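Local coordinates for RNA-binding protein, putative (Trypanosoma brucei, PDB 6E4O), which probably binds mRNA through an RNA recognition motif, the domain modelled here without RNA, and belongs to the kinetoplastid RNA-editing machinery, at residues A[16-19]-A[20-24]. Sequence-based numbering, arbitrary orientation.
Sequences TWHT and LKDHL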
ATOM      1  N   THR A  16      10.565  -3.527  -1.255  1.00 15.53           N
ATOM      2  CA  THR A  16      10.325  -4.368  -0.087  1.00 17.27           C
ATOM      3  C   THR A  16       9.318  -3.705   0.857  1.00 15.43           C
ATOM      4  O   THR A  16       8.902  -2.565   0.630  1.00 14.16           O
ATOM      5  CB  THR A  16      11.637  -4.688   0.662  1.00 20.75           C
ATOM      6  OG1 THR A  16      12.185  -3.482   1.192  1.00 18.85           O
ATOM      7  CG2 THR A  16      12.656  -5.328  -0.275  1.00 23.03           C
ATOM      8  N   TRP A  17       8.936  -4.414   1.915  1.00 14.31           N
ATOM      9  CA  TRP A  17       7.815  -4.000   2.758  1.00 11.93           C
ATOM     10  C   TRP A  17       7.994  -2.618   3.386  1.00 12.30           C
ATOM     11  O   TRP A  17       7.056  -1.820   3.401  1.00 13.52           O
ATOM     12  CB  TRP A  17       7.509  -5.054   3.841  1.00 11.28           C
ATOM     13  CG  TRP A  17       8.454  -5.042   4.985  1.00 15.22           C
ATOM     14  CD1 TRP A  17       9.600  -5.772   5.111  1.00 22.47           C
ATOM     15  CD2 TRP A  17       8.357  -4.235   6.166  1.00 19.55           C
ATOM     16  NE1 TRP A  17      10.222  -5.471   6.301  1.00 25.62           N
ATOM     17  CE2 TRP A  17       9.477  -4.534   6.967  1.00 23.69           C
ATOM     18  CE3 TRP A  17       7.432  -3.295   6.624  1.00 21.69           C
ATOM     19  CZ2 TRP A  17       9.693  -3.925   8.202  1.00 23.19           C
ATOM     20  CZ3 TRP A  17       7.650  -2.691   7.848  1.00 23.43           C
ATOM     21  CH2 TRP A  17       8.772  -3.007   8.621  1.00 22.62           C
ATOM     22  N   HIS A  18       9.188  -2.317   3.884  1.00 14.67           N
ATOM     23  CA  HIS A  18       9.348  -1.073   4.636  1.00 15.15           C
ATOM     24  C   HIS A  18       9.291   0.137   3.709  1.00 13.78           C
ATOM     25  O   HIS A  18       8.816   1.205   4.090  1.00 14.98           O
ATOM     26  CB  HIS A  18      10.602  -1.090   5.521  1.00 19.86           C
ATOM     27  CG  HIS A  18      11.799  -0.454   4.893  1.00 26.05           C
ATOM     28  ND1 HIS A  18      12.649  -1.138   4.050  1.00 26.28           N
ATOM     29  CD2 HIS A  18      12.296   0.803   4.990  1.00 31.69           C
ATOM     30  CE1 HIS A  18      13.616  -0.329   3.653  1.00 27.97           C
ATOM     31  NE2 HIS A  18      13.425   0.856   4.209  1.00 26.16           N
ATOM     32  N   THR A  19       9.750  -0.049   2.478  1.00 12.07           N
ATOM     33  CA  THR A  19       9.636   0.987   1.456  1.00 13.25           C
ATOM     34  C   THR A  19       8.176   1.256   1.090  1.00 16.74           C
ATOM     35  O   THR A  19       7.763   2.408   0.937  1.00 12.40           O
ATOM     36  CB  THR A  19      10.431   0.593   0.206  1.00 15.72           C
ATOM     37  OG1 THR A  19      11.811   0.469   0.565  1.00 16.81           O
ATOM     38  CG2 THR A  19      10.278   1.640  -0.887  1.00 18.74           C
ATOM     39  N   LEU A  20       7.397   0.190   0.952  1.00 13.19           N
ATOM     40  CA  LEU A  20       5.966   0.327   0.699  1.00  9.58           C
ATOM     41  C   LEU A  20       5.286   0.998   1.877  1.00 10.55           C
ATOM     42  O   LEU A  20       4.436   1.875   1.707  1.00  8.97           O
ATOM     43  CB  LEU A  20       5.337  -1.042   0.453  1.00 12.17           C
ATOM     44  CG  LEU A  20       3.824  -0.999   0.225  1.00 10.61           C
ATOM     45  CD1 LEU A  20       3.485  -0.082  -0.947  1.00 16.39           C
ATOM     46  CD2 LEU A  20       3.291  -2.406  -0.021  1.00 11.25           C
ATOM     47  N   LYS A  21       5.661   0.584   3.079  1.00 10.34           N
ATOM     48  CA  LYS A  21       5.084   1.170   4.277  1.00 13.43           C
ATOM     49  C   LYS A  21       5.323   2.679   4.304  1.00 13.81           C
ATOM     50  O   LYS A  21       4.403   3.452   4.566  1.00 12.24           O
ATOM     51  CB  LYS A  21       5.652   0.524   5.541  1.00 14.45           C
ATOM     52  CG  LYS A  21       5.127   1.152   6.825  1.00 14.64           C
ATOM     53  CD  LYS A  21       5.711   0.468   8.049  1.00 27.77           C
ATOM     54  CE  LYS A  21       5.258   1.132   9.342  1.00 38.62           C
ATOM     55  NZ  LYS A  21       5.737   0.374  10.534  1.00 44.11           N
ATOM     56  N   ASP A  22       6.554   3.101   4.030  1.00 11.89           N
ATOM     57  CA  ASP A  22       6.859   4.528   4.043  1.00 10.54           C
ATOM     58  C   ASP A  22       6.049   5.290   3.000  1.00 12.31           C
ATOM     59  O   ASP A  22       5.603   6.413   3.253  1.00 15.34           O
ATOM     60  CB  ASP A  22       8.356   4.795   3.850  1.00 15.24           C
ATOM     61  CG  ASP A  22       9.152   4.602   5.124  1.00 24.32           C
ATOM     62  OD1 ASP A  22       8.555   4.649   6.222  1.00 24.67           O
ATOM     63  OD2 ASP A  22      10.380   4.407   5.028  1.00 29.72           O
ATOM     64  N   HIS A  23       5.877   4.691   1.827  1.00 11.88           N
ATOM     65  CA  HIS A  23       5.073   5.299   0.776  1.00  9.40           C
ATOM     66  C   HIS A  23       3.632   5.519   1.261  1.00 13.10           C
ATOM     67  O   HIS A  23       3.038   6.583   1.059  1.00 12.66           O
ATOM     68  CB  HIS A  23       5.098   4.420  -0.477  1.00 12.15           C
ATOM     69  CG  HIS A  23       4.375   5.012  -1.648  1.00 12.28           C
ATOM     70  ND1 HIS A  23       4.826   6.127  -2.317  1.00 16.28           N
ATOM     71  CD2 HIS A  23       3.238   4.625  -2.273  1.00 10.84           C
ATOM     72  CE1 HIS A  23       3.988   6.412  -3.304  1.00 15.61           C
ATOM     73  NE2 HIS A  23       3.020   5.515  -3.298  1.00 13.13           N
ATOM     74  N   LEU A  24       3.079   4.510   1.919  1.00 10.46           N
ATOM     75  CA  LEU A  24       1.676   4.535   2.322  1.00 10.23           C
ATOM     76  C   LEU A  24       1.438   5.336   3.599  1.00 12.19           C
ATOM     77  O   LEU A  24       0.296   5.639   3.949  1.00 13.71           O
ATOM     78  CB  LEU A  24       1.155   3.101   2.472  1.00 10.94           C
ATOM     79  CG  LEU A  24       1.072   2.348   1.147  1.00 14.73           C
ATOM     80  CD1 LEU A  24       0.741   0.879   1.400  1.00 15.93           C
ATOM     81  CD2 LEU A  24       0.043   2.980   0.227  1.00 15.69           C
TER
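W17 and K21 run side by side, one turn apart, at the start of helix 17-24, the first of the two helices that an RNA recognition motif packs against its β-sheet. Four consecutive i to i+4 backbone bonds build this first part of the helix. The series starts at T16, the N-cap residue, whose carbonyl O takes the N-H of L20 at 3.2 Å; T16 makes no capping bond with its own side chain. W17 O accepts from K21 N at 2.8 Å, and the bonds from D22 N to H18 O, 3.0 Å, and from H23 N to T19 O, 3.1 Å, follow.

Apolar packing comes next. With chi1 at 77°, W17 CG sits between the backbone N and the carbonyl carbon, which lays the indole beside the helix and lets H18 CB cover the centre of one face, 3.7 Å above the plane. The lysine meets the ring at its edge: K21 is fully extended, and its CD lies 3.7 Å from W17 CZ3, near the indole plane. Both side chains also touch strand 30-36, W17 at V35 and K21 at V30 and C33. L20 turns to the sheet and packs on A41 and V43, while T19 and H23 reach L63.

Among the polar side chains, H18 and D22, one turn apart, approach each other obliquely. The H18 ring has T19 OG1 over one face, offset toward the rim. D22 directs OD1 into a salt bridge with R25, and its carboxylate stands nearly perpendicular to the imidazole of H18, at 81°, with D22 OD2 4.1 Å from H18 CD2.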